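Local structure of aldehyde dehydrogenase family protein (Pseudomonas syringae pv. tomato, 6X9L) at residues 27-32 against 52-57; 40-45 against 367-372; 46-51 against 187-192; 294-299 against 398-403; 352-357 against 376-381. The protein oxidises long-chain aliphatic aldehydes such as octanal, using NAD as the electron acceptor, as a member of the aldehyde dehydrogenase family. The protein carries 1 engineered substitution. All coordinates share one frame; numbering follows the deposited sequence.

Interaction 1 of 5, residues 27-32 against 52-57; sequences APLSPV and SAADVD
The carboxylate of D55 ties loop 27-32 to the first turn of helix 53-71, whose N-cap residue is S52. Its two oxygens divide the hydrogen bonding between the two segments. OD1 of D55 takes the bond across the contact, from the backbone N of L29 at 2.9 Å and 154°, on its syn lone pair. CA of P28 lies 3.7 Å from the same OD1 of D55. OD2 serves the helix start: the backbone N of S52 reaches it at 2.9 Å on the anti lone pair, while OG of S52 donates to it at 2.8 Å from well above the carboxylate plane. With chi1 at -64°, CG of D55 sits beside its own backbone N, which brings the carboxylate back toward S52. Three donors thus limit rotation of the group and probably stabilise its negative charge.

The apolar part is carried by L29, which slides past D55 in the opposite direction and touches CB of A54 with CD1 at 3.6 Å. F19 of strand 19-21 packs on both P28 and D55, and E217 of helix 215-224 lies against S52.

The contact therefore fastens the loop leading into strand 33-38 to the helix that follows strand 43-49, at the surface of the protein. Beside the polar cluster, CB of L29 comes within 4.1 Å of OG of S52.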
# COMPACT_ATOMS: atom_id res chain seq x y z
N ALA A 27 -18.53 16.61 -24.76
CA ALA A 27 -19.13 15.45 -25.38
C ALA A 27 -18.28 14.21 -25.10
O ALA A 27 -17.06 14.31 -25.03
CB ALA A 27 -19.26 15.67 -26.90
N PRO A 28 -18.90 13.05 -24.90
CA PRO A 28 -18.12 11.81 -24.94
C PRO A 28 -17.65 11.52 -26.36
O PRO A 28 -18.26 11.94 -27.35
CB PRO A 28 -19.11 10.75 -24.47
CG PRO A 28 -20.44 11.33 -24.79
CD PRO A 28 -20.31 12.79 -24.57
N LEU A 29 -16.54 10.79 -26.43
CA LEU A 29 -15.97 10.37 -27.70
C LEU A 29 -16.72 9.20 -28.33
O LEU A 29 -16.53 8.92 -29.51
CB LEU A 29 -14.49 10.03 -27.51
CG LEU A 29 -13.68 11.28 -27.14
CD1 LEU A 29 -12.18 11.08 -27.27
CD2 LEU A 29 -14.15 12.45 -27.98
N SER A 30 -17.59 8.53 -27.57
CA SER A 30 -18.43 7.46 -28.06
C SER A 30 -19.90 7.80 -27.87
O SER A 30 -20.26 8.57 -26.98
CB SER A 30 -18.11 6.16 -27.31
OG SER A 30 -19.11 5.19 -27.58
N PRO A 31 -20.78 7.23 -28.69
CA PRO A 31 -22.22 7.49 -28.55
C PRO A 31 -22.95 6.49 -27.68
O PRO A 31 -24.18 6.59 -27.58
CB PRO A 31 -22.70 7.38 -30.00
CG PRO A 31 -21.84 6.28 -30.57
CD PRO A 31 -20.49 6.38 -29.86
N VAL A 32 -22.24 5.54 -27.05
CA VAL A 32 -22.89 4.55 -26.20
C VAL A 32 -23.51 5.24 -25.00
O VAL A 32 -22.89 6.12 -24.37
CB VAL A 32 -21.92 3.46 -25.72
CG1 VAL A 32 -22.67 2.16 -25.51
CG2 VAL A 32 -20.77 3.27 -26.68
N SER A 52 -14.94 5.78 -23.06
CA SER A 52 -13.96 4.92 -23.69
C SER A 52 -12.60 5.20 -23.06
O SER A 52 -12.45 6.12 -22.25
CB SER A 52 -13.92 5.17 -25.19
OG SER A 52 -13.62 6.54 -25.44
N ALA A 53 -11.61 4.41 -23.45
CA ALA A 53 -10.25 4.71 -23.01
C ALA A 53 -9.82 6.10 -23.46
O ALA A 53 -9.12 6.80 -22.72
CB ALA A 53 -9.30 3.64 -23.53
N ALA A 54 -10.28 6.55 -24.63
CA ALA A 54 -9.92 7.88 -25.13
C ALA A 54 -10.47 8.99 -24.24
O ALA A 54 -9.83 10.03 -24.05
CB ALA A 54 -10.41 8.05 -26.56
N ASP A 55 -11.68 8.80 -23.71
CA ASP A 55 -12.22 9.76 -22.76
C ASP A 55 -11.40 9.79 -21.47
O ASP A 55 -11.10 10.87 -20.94
CB ASP A 55 -13.68 9.42 -22.46
CG ASP A 55 -14.54 9.54 -23.68
OD1 ASP A 55 -14.63 10.66 -24.21
OD2 ASP A 55 -15.13 8.52 -24.13
N VAL A 56 -11.03 8.62 -20.95
CA VAL A 56 -10.17 8.57 -19.78
C VAL A 56 -8.83 9.24 -20.06
O VAL A 56 -8.23 9.83 -19.16
CB VAL A 56 -10.01 7.10 -19.32
CG1 VAL A 56 -8.82 6.94 -18.39
CG2 VAL A 56 -11.26 6.61 -18.64
N ASP A 57 -8.36 9.18 -21.31
CA ASP A 57 -7.16 9.92 -21.70
C ASP A 57 -7.37 11.43 -21.56
O ASP A 57 -6.53 12.13 -20.98
CB ASP A 57 -6.78 9.58 -23.13
CG ASP A 57 -5.99 8.30 -23.22
OD1 ASP A 57 -5.63 7.77 -22.16
OD2 ASP A 57 -5.73 7.84 -24.35

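Interaction 2 of 5, residues 40-45 against 367-372; sequences ATEEVV and HEQGFY
OE2 of E42 is gripped by two donors: the backbone N of G370, 2.9 Å away in a nearly straight bond of 170°, and R363, which completes a salt bridge through NH1. The contact joins the turn of the antiparallel hairpin formed by strands 33-38 and 43-49 to the loop that connects strands 355-358 and 376-379, and this loop makes an inverse gamma turn centred on F371. The N-H of G370 meets OE2 on its anti side, 18° out of the carboxylate plane. The guanidinium of R363 also bonds the carbonyl of E368, so one arginine links the glutamate to the loop's backbone and probably steadies the carboxylate's charge.

Beyond CG the chain of E42 is extended and crosses the F371 ring obliquely, CG of E42 lying 3.4 Å from CZ of F371; the carboxylate and ring planes are 47° apart. Having no side chain, G370 lets the backbone of A40 come close, with O of A40 3.5 Å from CA of G370 in a CA-H...O contact. The side-chain amide of Q369 passes T41: NE2 is 3.1 Å from O of T41, but the angle is too poor for a hydrogen bond.

Y372 lies beside A40 and also packs against P323, with CB of H367 over one face of its ring. OH of Y372 approaches CB of A40 to 3.5 Å, and a water 3.0 Å from that OH makes a weak bond of 3.4 Å to O of A40.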
# COMPACT_ATOMS: atom_id res chain seq x y z
N ALA A 40 -37.16 1.35 -7.38
CA ALA A 40 -38.48 1.29 -6.75
C ALA A 40 -39.59 1.02 -7.76
O ALA A 40 -40.64 0.50 -7.38
CB ALA A 40 -38.79 2.59 -6.01
N THR A 41 -39.38 1.37 -9.02
CA THR A 41 -40.37 1.15 -10.06
C THR A 41 -39.86 0.34 -11.24
O THR A 41 -40.67 -0.05 -12.09
CB THR A 41 -40.90 2.47 -10.61
OG1 THR A 41 -39.81 3.19 -11.20
CG2 THR A 41 -41.52 3.31 -9.48
N GLU A 42 -38.56 0.07 -11.33
CA GLU A 42 -37.98 -0.67 -12.45
C GLU A 42 -38.10 0.07 -13.78
O GLU A 42 -38.01 -0.55 -14.83
CB GLU A 42 -38.60 -2.06 -12.60
CG GLU A 42 -38.17 -3.05 -11.54
CD GLU A 42 -38.93 -4.35 -11.61
OE1 GLU A 42 -38.54 -5.23 -12.40
OE2 GLU A 42 -39.94 -4.49 -10.88
N GLU A 43 -38.28 1.39 -13.78
CA GLU A 43 -38.32 2.19 -14.99
C GLU A 43 -37.00 2.93 -15.20
O GLU A 43 -36.39 3.41 -14.24
CB GLU A 43 -39.46 3.22 -14.93
CG GLU A 43 -40.73 2.67 -14.30
CD GLU A 43 -41.78 2.25 -15.32
OE1 GLU A 43 -42.98 2.38 -15.00
OE2 GLU A 43 -41.41 1.78 -16.43
N VAL A 44 -36.56 3.01 -16.46
CA VAL A 44 -35.40 3.83 -16.77
C VAL A 44 -35.82 5.28 -16.66
O VAL A 44 -36.82 5.70 -17.25
CB VAL A 44 -34.81 3.51 -18.16
CG1 VAL A 44 -35.34 2.20 -18.71
CG2 VAL A 44 -35.04 4.66 -19.14
N VAL A 45 -35.09 6.04 -15.85
CA VAL A 45 -35.42 7.42 -15.57
C VAL A 45 -34.44 8.38 -16.21
O VAL A 45 -34.60 9.59 -16.06
CB VAL A 45 -35.50 7.67 -14.04
CG1 VAL A 45 -36.62 6.84 -13.45
CG2 VAL A 45 -34.18 7.29 -13.38
N HIS A 367 -45.56 -4.80 -2.76
CA HIS A 367 -44.62 -4.09 -3.61
C HIS A 367 -44.06 -5.09 -4.62
O HIS A 367 -42.87 -5.42 -4.58
CB HIS A 367 -43.51 -3.44 -2.81
CG HIS A 367 -44.00 -2.43 -1.83
ND1 HIS A 367 -44.28 -2.75 -0.51
CD2 HIS A 367 -44.28 -1.11 -1.97
CE1 HIS A 367 -44.70 -1.66 0.12
NE2 HIS A 367 -44.70 -0.66 -0.74
N GLU A 368 -44.93 -5.60 -5.50
CA GLU A 368 -44.48 -6.54 -6.51
C GLU A 368 -43.66 -5.85 -7.60
O GLU A 368 -42.73 -6.45 -8.15
CB GLU A 368 -45.68 -7.29 -7.10
CG GLU A 368 -46.15 -8.49 -6.25
CD GLU A 368 -46.93 -8.09 -4.99
OE1 GLU A 368 -47.61 -7.04 -4.98
OE2 GLU A 368 -46.87 -8.85 -3.99
N GLN A 369 -43.98 -4.59 -7.91
CA GLN A 369 -43.11 -3.78 -8.76
C GLN A 369 -42.01 -3.13 -7.91
O GLN A 369 -42.31 -2.50 -6.88
CB GLN A 369 -43.94 -2.71 -9.47
CG GLN A 369 -43.44 -2.35 -10.84
CD GLN A 369 -43.79 -0.93 -11.21
OE1 GLN A 369 -44.13 -0.12 -10.34
NE2 GLN A 369 -43.70 -0.60 -12.49
N GLY A 370 -40.76 -3.29 -8.32
CA GLY A 370 -39.64 -2.80 -7.54
C GLY A 370 -38.89 -3.92 -6.83
O GLY A 370 -39.46 -4.93 -6.42
N PHE A 371 -37.58 -3.72 -6.66
CA PHE A 371 -36.70 -4.78 -6.15
C PHE A 371 -36.78 -4.94 -4.65
O PHE A 371 -35.77 -5.10 -3.97
CB PHE A 371 -35.27 -4.51 -6.61
CG PHE A 371 -35.16 -4.45 -8.10
CD1 PHE A 371 -35.65 -5.50 -8.88
CD2 PHE A 371 -34.69 -3.31 -8.73
CE1 PHE A 371 -35.60 -5.45 -10.26
CE2 PHE A 371 -34.65 -3.25 -10.11
CZ PHE A 371 -35.11 -4.32 -10.87
N TYR A 372 -38.00 -4.93 -4.13
CA TYR A 372 -38.23 -4.97 -2.70
C TYR A 372 -37.93 -6.36 -2.16
O TYR A 372 -38.52 -7.34 -2.63
CB TYR A 372 -39.67 -4.55 -2.41
CG TYR A 372 -39.95 -3.10 -2.73
CD1 TYR A 372 -39.69 -2.10 -1.80
CD2 TYR A 372 -40.49 -2.73 -3.96
CE1 TYR A 372 -39.95 -0.77 -2.08
CE2 TYR A 372 -40.75 -1.41 -4.25
CZ TYR A 372 -40.47 -0.44 -3.30
OH TYR A 372 -40.73 0.87 -3.59
O HOH W 1 -42.69 2.25 -5.39

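Interaction 3 of 5, residues 46-51 against 187-192; sequences AHVASG and SPLSAL
V48 reaches from strand 43-49 onto the opening turns of helix 188-201, and its CG1 is the point where three side chains converge. CG of P188 lies 4.0 Å from CG1 of V48, while CD2 of L189 and CD1 of L192 each come to 4.2 Å from the same methyl. A chi1 of -56° sets CG1 beside the backbone N of V48, directed at the helix, and leaves CG2 to touch P188 as well, 4.1 Å from its CG. V48 and P188 cross at about a right angle, the methyl pair straddling the outer corner of the pyrrolidine ring. Two residues back on the same side of the strand, CB of A46 adds a looser touch to CD2 of L189 at 4.4 Å. No hydrogen bond crosses the contact, which is purely apolar.

The helix belongs to the beta-alpha-beta crossover between the parallel strands 178-182 and 208-210 of the nucleotide-binding sheet, and the strand is one arm of the small hairpin lying over it. The axes of segments 46-49 and 188-192 pass 10.1 Å apart at 69°.

Farther out, I34 of the partner strand packs on V48, and V36 on P188. On the helix side, E103 of helix 93-104 touches P188 and takes a weak hydrogen bond from the backbone N of L189. The side chains of the NAD-binding residues E185 and W158 lie about 6 and 7 Å from that of P188, which is about 10 Å from the bound NAD.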
# COMPACT_ATOMS: atom_id res chain seq x y z
N ALA A 46 -33.44 7.88 -16.92
CA ALA A 46 -32.43 8.76 -17.46
C ALA A 46 -31.34 7.91 -18.11
O ALA A 46 -31.27 6.70 -17.93
CB ALA A 46 -31.83 9.67 -16.39
N HIS A 47 -30.51 8.58 -18.90
CA HIS A 47 -29.36 7.98 -19.53
C HIS A 47 -28.14 8.82 -19.23
O HIS A 47 -28.24 10.03 -18.98
CB HIS A 47 -29.53 7.87 -21.04
CG HIS A 47 -30.64 6.97 -21.45
ND1 HIS A 47 -31.97 7.33 -21.34
CD2 HIS A 47 -30.63 5.73 -21.99
CE1 HIS A 47 -32.73 6.34 -21.77
NE2 HIS A 47 -31.94 5.36 -22.17
N VAL A 48 -26.98 8.18 -19.27
CA VAL A 48 -25.70 8.85 -19.13
C VAL A 48 -24.74 8.22 -20.13
O VAL A 48 -24.96 7.11 -20.62
CB VAL A 48 -25.16 8.75 -17.70
CG1 VAL A 48 -26.18 9.29 -16.74
CG2 VAL A 48 -24.83 7.32 -17.37
N ALA A 49 -23.67 8.95 -20.42
CA ALA A 49 -22.71 8.53 -21.43
C ALA A 49 -21.80 7.42 -20.89
O ALA A 49 -21.59 7.29 -19.68
CB ALA A 49 -21.87 9.72 -21.89
N SER A 50 -21.27 6.62 -21.83
CA SER A 50 -20.38 5.51 -21.52
C SER A 50 -19.01 5.82 -22.11
O SER A 50 -18.83 5.79 -23.34
CB SER A 50 -20.92 4.19 -22.05
OG SER A 50 -20.16 3.11 -21.53
N GLY A 51 -18.04 6.08 -21.22
CA GLY A 51 -16.72 6.50 -21.65
C GLY A 51 -15.92 5.37 -22.27
O GLY A 51 -16.15 4.18 -22.06
N SER A 187 -25.29 4.37 -10.13
CA SER A 187 -25.67 5.52 -9.31
C SER A 187 -24.99 6.77 -9.85
O SER A 187 -24.29 7.49 -9.13
CB SER A 187 -25.32 5.29 -7.83
OG SER A 187 -23.92 5.10 -7.66
N PRO A 188 -25.18 7.06 -11.11
CA PRO A 188 -24.45 8.17 -11.73
C PRO A 188 -25.08 9.54 -11.53
O PRO A 188 -24.41 10.55 -11.73
CB PRO A 188 -24.47 7.80 -13.21
CG PRO A 188 -25.81 7.14 -13.35
CD PRO A 188 -26.04 6.37 -12.08
N LEU A 189 -26.36 9.59 -11.15
CA LEU A 189 -27.08 10.86 -11.16
C LEU A 189 -26.58 11.81 -10.07
O LEU A 189 -26.45 13.02 -10.31
CB LEU A 189 -28.58 10.60 -11.00
CG LEU A 189 -29.08 9.60 -12.04
CD1 LEU A 189 -30.59 9.40 -11.93
CD2 LEU A 189 -28.64 10.02 -13.44
N SER A 190 -26.31 11.28 -8.87
CA SER A 190 -25.85 12.13 -7.78
C SER A 190 -24.42 12.60 -8.03
O SER A 190 -24.08 13.75 -7.72
CB SER A 190 -25.98 11.40 -6.44
OG SER A 190 -25.24 10.19 -6.38
N ALA A 191 -23.59 11.74 -8.61
CA ALA A 191 -22.28 12.18 -9.06
C ALA A 191 -22.39 13.34 -10.05
O ALA A 191 -21.61 14.30 -9.98
CB ALA A 191 -21.52 11.00 -9.67
N LEU A 192 -23.38 13.29 -10.96
CA LEU A 192 -23.59 14.40 -11.88
C LEU A 192 -23.84 15.71 -11.14
O LEU A 192 -23.29 16.75 -11.51
CB LEU A 192 -24.75 14.10 -12.83
CG LEU A 192 -24.50 13.15 -13.99
CD1 LEU A 192 -25.78 12.98 -14.79
CD2 LEU A 192 -23.37 13.65 -14.88

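Interaction 4 of 5, residues 294-299 against 398-403; sequences PTRMIV and CLIAYD
Five backbone hydrogen bonds zip T295-V299 to C398-Y402, pairing R296-V299 with C398-A401 as neighbouring parallel strands whose short axes are turned 27° against each other. These strands lie within the mixed alpha/beta sheet that in this family forms the core of the catalytic domain. N and O of M297 and of V299 face the partner strand, where they meet C398, I400 and Y402; T295 O receives C398 N at the start of the ladder.

R296, I298, C398 and I400 share one face, where I298 and I400 pack on helix 405-413. CD1 of I400 is 4.2 Å from CB of R296, whose NH1 bonds the carbonyl of K261. On the other face, M297 and L399 lie side by side, CB of M297 3.8 Å from CD1 of L399, and helix 304-316 covers L399 and V299.

Strand 296-300 closely follows S290, S292 and the engineered A291, which line the octanal pocket. At the far end the hydroxyl of Y402 bonds O of L266. A chi1 of 70° puts CG of Y402 between its backbone N and carbonyl carbon, bringing the ring to I298 and V299. The side chains of I298 and Y402 cross at about a right angle, CG2 of I298 meeting the ring's edge at CD2 of Y402, 3.4 Å away.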
# COMPACT_ATOMS: atom_id res chain seq x y z
N PRO A 294 -22.95 -5.38 10.34
CA PRO A 294 -22.80 -6.55 11.24
C PRO A 294 -23.83 -7.65 11.02
O PRO A 294 -24.79 -7.84 11.76
CB PRO A 294 -22.95 -5.91 12.63
CG PRO A 294 -23.83 -4.71 12.40
CD PRO A 294 -23.52 -4.20 11.02
N THR A 295 -23.57 -8.46 9.99
CA THR A 295 -24.49 -9.47 9.49
C THR A 295 -24.28 -10.88 10.07
O THR A 295 -25.01 -11.80 9.69
CB THR A 295 -24.37 -9.54 7.97
OG1 THR A 295 -22.98 -9.61 7.64
CG2 THR A 295 -24.97 -8.31 7.34
N ARG A 296 -23.29 -11.06 10.94
CA ARG A 296 -23.14 -12.29 11.73
C ARG A 296 -23.24 -11.90 13.20
O ARG A 296 -22.32 -11.30 13.75
CB ARG A 296 -21.80 -12.98 11.45
CG ARG A 296 -21.67 -13.62 10.08
CD ARG A 296 -20.27 -13.49 9.55
NE ARG A 296 -19.33 -14.34 10.26
CZ ARG A 296 -18.23 -13.92 10.88
NH1 ARG A 296 -17.89 -12.64 10.86
NH2 ARG A 296 -17.45 -14.79 11.50
N MET A 297 -24.38 -12.23 13.82
CA MET A 297 -24.62 -11.92 15.23
C MET A 297 -24.27 -13.15 16.06
O MET A 297 -24.89 -14.21 15.90
CB MET A 297 -26.06 -11.48 15.46
CG MET A 297 -26.32 -10.95 16.85
SD MET A 297 -28.03 -10.50 17.16
CE MET A 297 -28.04 -8.80 16.59
N ILE A 298 -23.30 -13.00 16.96
CA ILE A 298 -22.69 -14.13 17.66
C ILE A 298 -23.08 -14.04 19.14
O ILE A 298 -22.77 -13.05 19.82
CB ILE A 298 -21.17 -14.15 17.46
CG1 ILE A 298 -20.89 -14.23 15.96
CG2 ILE A 298 -20.54 -15.32 18.19
CD1 ILE A 298 -19.53 -13.70 15.56
N VAL A 299 -23.78 -15.07 19.62
CA VAL A 299 -24.51 -14.99 20.89
C VAL A 299 -24.39 -16.32 21.62
O VAL A 299 -24.17 -17.37 21.01
CB VAL A 299 -26.00 -14.65 20.67
CG1 VAL A 299 -26.15 -13.26 20.04
CG2 VAL A 299 -26.66 -15.68 19.77
N CYS A 398 -27.38 -13.47 9.98
CA CYS A 398 -27.10 -14.81 10.49
C CYS A 398 -26.93 -14.76 12.00
O CYS A 398 -26.27 -13.87 12.54
CB CYS A 398 -25.83 -15.39 9.86
SG CYS A 398 -26.05 -15.90 8.15
N LEU A 399 -27.54 -15.74 12.67
CA LEU A 399 -27.40 -15.95 14.11
C LEU A 399 -26.51 -17.16 14.33
O LEU A 399 -26.80 -18.24 13.80
CB LEU A 399 -28.77 -16.16 14.75
CG LEU A 399 -29.53 -14.98 15.34
CD1 LEU A 399 -29.06 -13.66 14.80
CD2 LEU A 399 -31.02 -15.17 15.09
N ILE A 400 -25.45 -16.99 15.12
CA ILE A 400 -24.48 -18.06 15.39
C ILE A 400 -24.28 -18.19 16.90
O ILE A 400 -24.12 -17.19 17.60
CB ILE A 400 -23.12 -17.79 14.71
CG1 ILE A 400 -23.29 -17.66 13.20
CG2 ILE A 400 -22.10 -18.86 15.10
CD1 ILE A 400 -22.11 -17.01 12.53
N ALA A 401 -24.28 -19.43 17.38
CA ALA A 401 -24.17 -19.71 18.81
C ALA A 401 -22.73 -20.01 19.19
O ALA A 401 -21.95 -20.51 18.38
CB ALA A 401 -25.06 -20.89 19.20
N TYR A 402 -22.41 -19.73 20.45
CA TYR A 402 -21.10 -20.04 21.01
C TYR A 402 -21.25 -20.54 22.45
O TYR A 402 -22.22 -20.22 23.14
CB TYR A 402 -20.16 -18.82 20.92
CG TYR A 402 -20.50 -17.65 21.83
CD1 TYR A 402 -20.22 -17.71 23.20
CD2 TYR A 402 -21.04 -16.47 21.33
CE1 TYR A 402 -20.51 -16.64 24.04
CE2 TYR A 402 -21.33 -15.40 22.17
CZ TYR A 402 -21.06 -15.49 23.52
OH TYR A 402 -21.33 -14.43 24.36
N ASP A 403 -20.26 -21.32 22.90
CA ASP A 403 -20.26 -21.90 24.24
C ASP A 403 -19.21 -21.29 25.17
O ASP A 403 -19.28 -21.55 26.37
CB ASP A 403 -20.01 -23.41 24.17
CG ASP A 403 -21.05 -24.14 23.34
OD1 ASP A 403 -22.26 -24.06 23.66
OD2 ASP A 403 -20.64 -24.80 22.35

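Interaction 5 of 5, residues 352-357 against 376-381; sequences EGAKLV and TVFSEV
A chi1 of -175° swings CG of L356 away from its own N, and a chi2 of 66° then carries CD1 of L356 to within 3.6 Å of CE1 of F378. The same methyl meets CG2 of T376 at 3.8 Å. F378 turns its ring back beside its own backbone N (chi1 -72°), which brings CD1 of F378 within 3.6 Å of CB of A354. The carbonyl O of K355 lies at the edge of this ring, near its plane. I350 of helix 336-351 and I387 of helix 386-389 pack on F378 as well.

Beneath these side chains the two segments run antiparallel. K355 and S379 form a hydrogen-bonded pair, K355 N to S379 O at 3.1 Å and S379 N to K355 O at 2.9 Å, whereas L356 and F378 make the adjoining non-hydrogen-bonded pair. Farther along, V357 N reaches V377 O in a weak bond, and CB of V357 touches CG1 of V377 at 3.9 Å.

On the face bearing K355 and S379, E308 of helix 304-316 forms a salt bridge with NZ of K355 through one oxygen and a hydrogen bond with OG of S379 through the other, linking both strands to that helix. E380 is near the same ammonium, its OE2 4.5 Å from NZ of K355, too far for a salt bridge.

A Schellman motif with G353 as its C-prime residue ends helix 336-351 just before the strand, and 355-358 then adds the antiparallel edge strand, within this chain, to an otherwise parallel run of the seven-stranded alpha/beta sheet.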
# COMPACT_ATOMS: atom_id res chain seq x y z
N GLU A 352 -29.14 -25.16 2.45
CA GLU A 352 -28.08 -25.72 3.26
C GLU A 352 -28.53 -25.96 4.69
O GLU A 352 -27.71 -26.31 5.54
CB GLU A 352 -26.82 -24.84 3.20
CG GLU A 352 -26.91 -23.43 3.75
CD GLU A 352 -25.67 -22.58 3.39
OE1 GLU A 352 -24.62 -23.14 2.99
OE2 GLU A 352 -25.75 -21.33 3.50
N GLY A 353 -29.82 -25.80 4.96
CA GLY A 353 -30.37 -26.26 6.21
C GLY A 353 -30.40 -25.25 7.33
O GLY A 353 -30.70 -25.64 8.47
N ALA A 354 -30.11 -23.98 7.07
CA ALA A 354 -30.24 -22.99 8.11
C ALA A 354 -31.70 -22.90 8.56
O ALA A 354 -32.62 -23.33 7.86
CB ALA A 354 -29.75 -21.63 7.62
N LYS A 355 -31.91 -22.36 9.75
CA LYS A 355 -33.25 -22.10 10.24
C LYS A 355 -33.70 -20.73 9.74
O LYS A 355 -33.00 -19.74 9.94
CB LYS A 355 -33.31 -22.16 11.76
CG LYS A 355 -34.69 -21.89 12.34
CD LYS A 355 -34.59 -21.59 13.82
CE LYS A 355 -35.75 -22.19 14.60
NZ LYS A 355 -35.74 -21.71 16.01
N LEU A 356 -34.87 -20.69 9.10
CA LEU A 356 -35.45 -19.44 8.61
C LEU A 356 -36.32 -18.86 9.72
O LEU A 356 -37.50 -19.19 9.86
CB LEU A 356 -36.26 -19.70 7.34
CG LEU A 356 -36.85 -18.47 6.64
CD1 LEU A 356 -35.73 -17.61 6.09
CD2 LEU A 356 -37.81 -18.88 5.54
N VAL A 357 -35.71 -17.99 10.52
CA VAL A 357 -36.43 -17.37 11.63
C VAL A 357 -37.55 -16.48 11.11
O VAL A 357 -38.62 -16.39 11.72
CB VAL A 357 -35.45 -16.57 12.51
CG1 VAL A 357 -36.20 -15.79 13.59
CG2 VAL A 357 -34.38 -17.49 13.11
N THR A 376 -34.46 -10.64 6.19
CA THR A 376 -34.36 -12.07 6.44
C THR A 376 -33.36 -12.37 7.56
O THR A 376 -32.27 -11.78 7.61
CB THR A 376 -33.97 -12.83 5.17
OG1 THR A 376 -34.93 -12.54 4.15
CG2 THR A 376 -33.98 -14.33 5.42
N VAL A 377 -33.76 -13.29 8.45
CA VAL A 377 -32.95 -13.74 9.57
C VAL A 377 -32.86 -15.26 9.54
O VAL A 377 -33.88 -15.96 9.50
CB VAL A 377 -33.51 -13.25 10.93
CG1 VAL A 377 -32.71 -13.82 12.06
CG2 VAL A 377 -33.47 -11.75 11.00
N PHE A 378 -31.63 -15.77 9.55
CA PHE A 378 -31.31 -17.17 9.71
C PHE A 378 -30.72 -17.41 11.09
O PHE A 378 -29.97 -16.59 11.62
CB PHE A 378 -30.32 -17.64 8.64
CG PHE A 378 -30.90 -17.74 7.28
CD1 PHE A 378 -31.85 -18.72 7.00
CD2 PHE A 378 -30.52 -16.87 6.27
CE1 PHE A 378 -32.40 -18.82 5.73
CE2 PHE A 378 -31.07 -16.97 5.00
CZ PHE A 378 -32.02 -17.94 4.73
N SER A 379 -31.03 -18.57 11.66
CA SER A 379 -30.45 -18.96 12.94
C SER A 379 -29.94 -20.39 12.85
O SER A 379 -30.06 -21.05 11.82
CB SER A 379 -31.47 -18.81 14.08
OG SER A 379 -30.83 -19.00 15.32
N GLU A 380 -29.32 -20.83 13.94
CA GLU A 380 -28.69 -22.18 14.02
C GLU A 380 -27.75 -22.29 12.83
O GLU A 380 -27.72 -23.32 12.18
CB GLU A 380 -29.72 -23.31 14.06
CG GLU A 380 -30.29 -23.55 15.44
CD GLU A 380 -31.55 -24.37 15.48
OE1 GLU A 380 -31.89 -24.98 14.45
OE2 GLU A 380 -32.20 -24.39 16.53
N VAL A 381 -27.04 -21.21 12.58
CA VAL A 381 -26.13 -21.07 11.42
C VAL A 381 -24.74 -21.60 11.77
O VAL A 381 -24.19 -21.25 12.79
CB VAL A 381 -26.08 -19.61 10.95
CG1 VAL A 381 -24.86 -19.31 10.10
CG2 VAL A 381 -27.34 -19.24 10.21

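The contacts form two groups. Interactions 2, 3 and 1 follow one another, in that order, from the turn before strand 43-49 into helix 53-71; 1 and 3 touch, with centres 14 Å apart, and 3 lies 19 Å from 2. Interactions 4 and 5 belong to the seven-stranded sheet, centres 11 Å apart, where strands 376-379 and 396-402 are neighbours joined by backbone bonds. Interaction 5 is nested in the chain loop closed by interaction 4. Interactions 1 and 4 lie 48 Å apart on opposite sides of the chain's centre. Interaction 2, pairing residues more than 300 apart in sequence, carries the N-terminal hairpin from the nucleotide-binding side to a loop of that sheet.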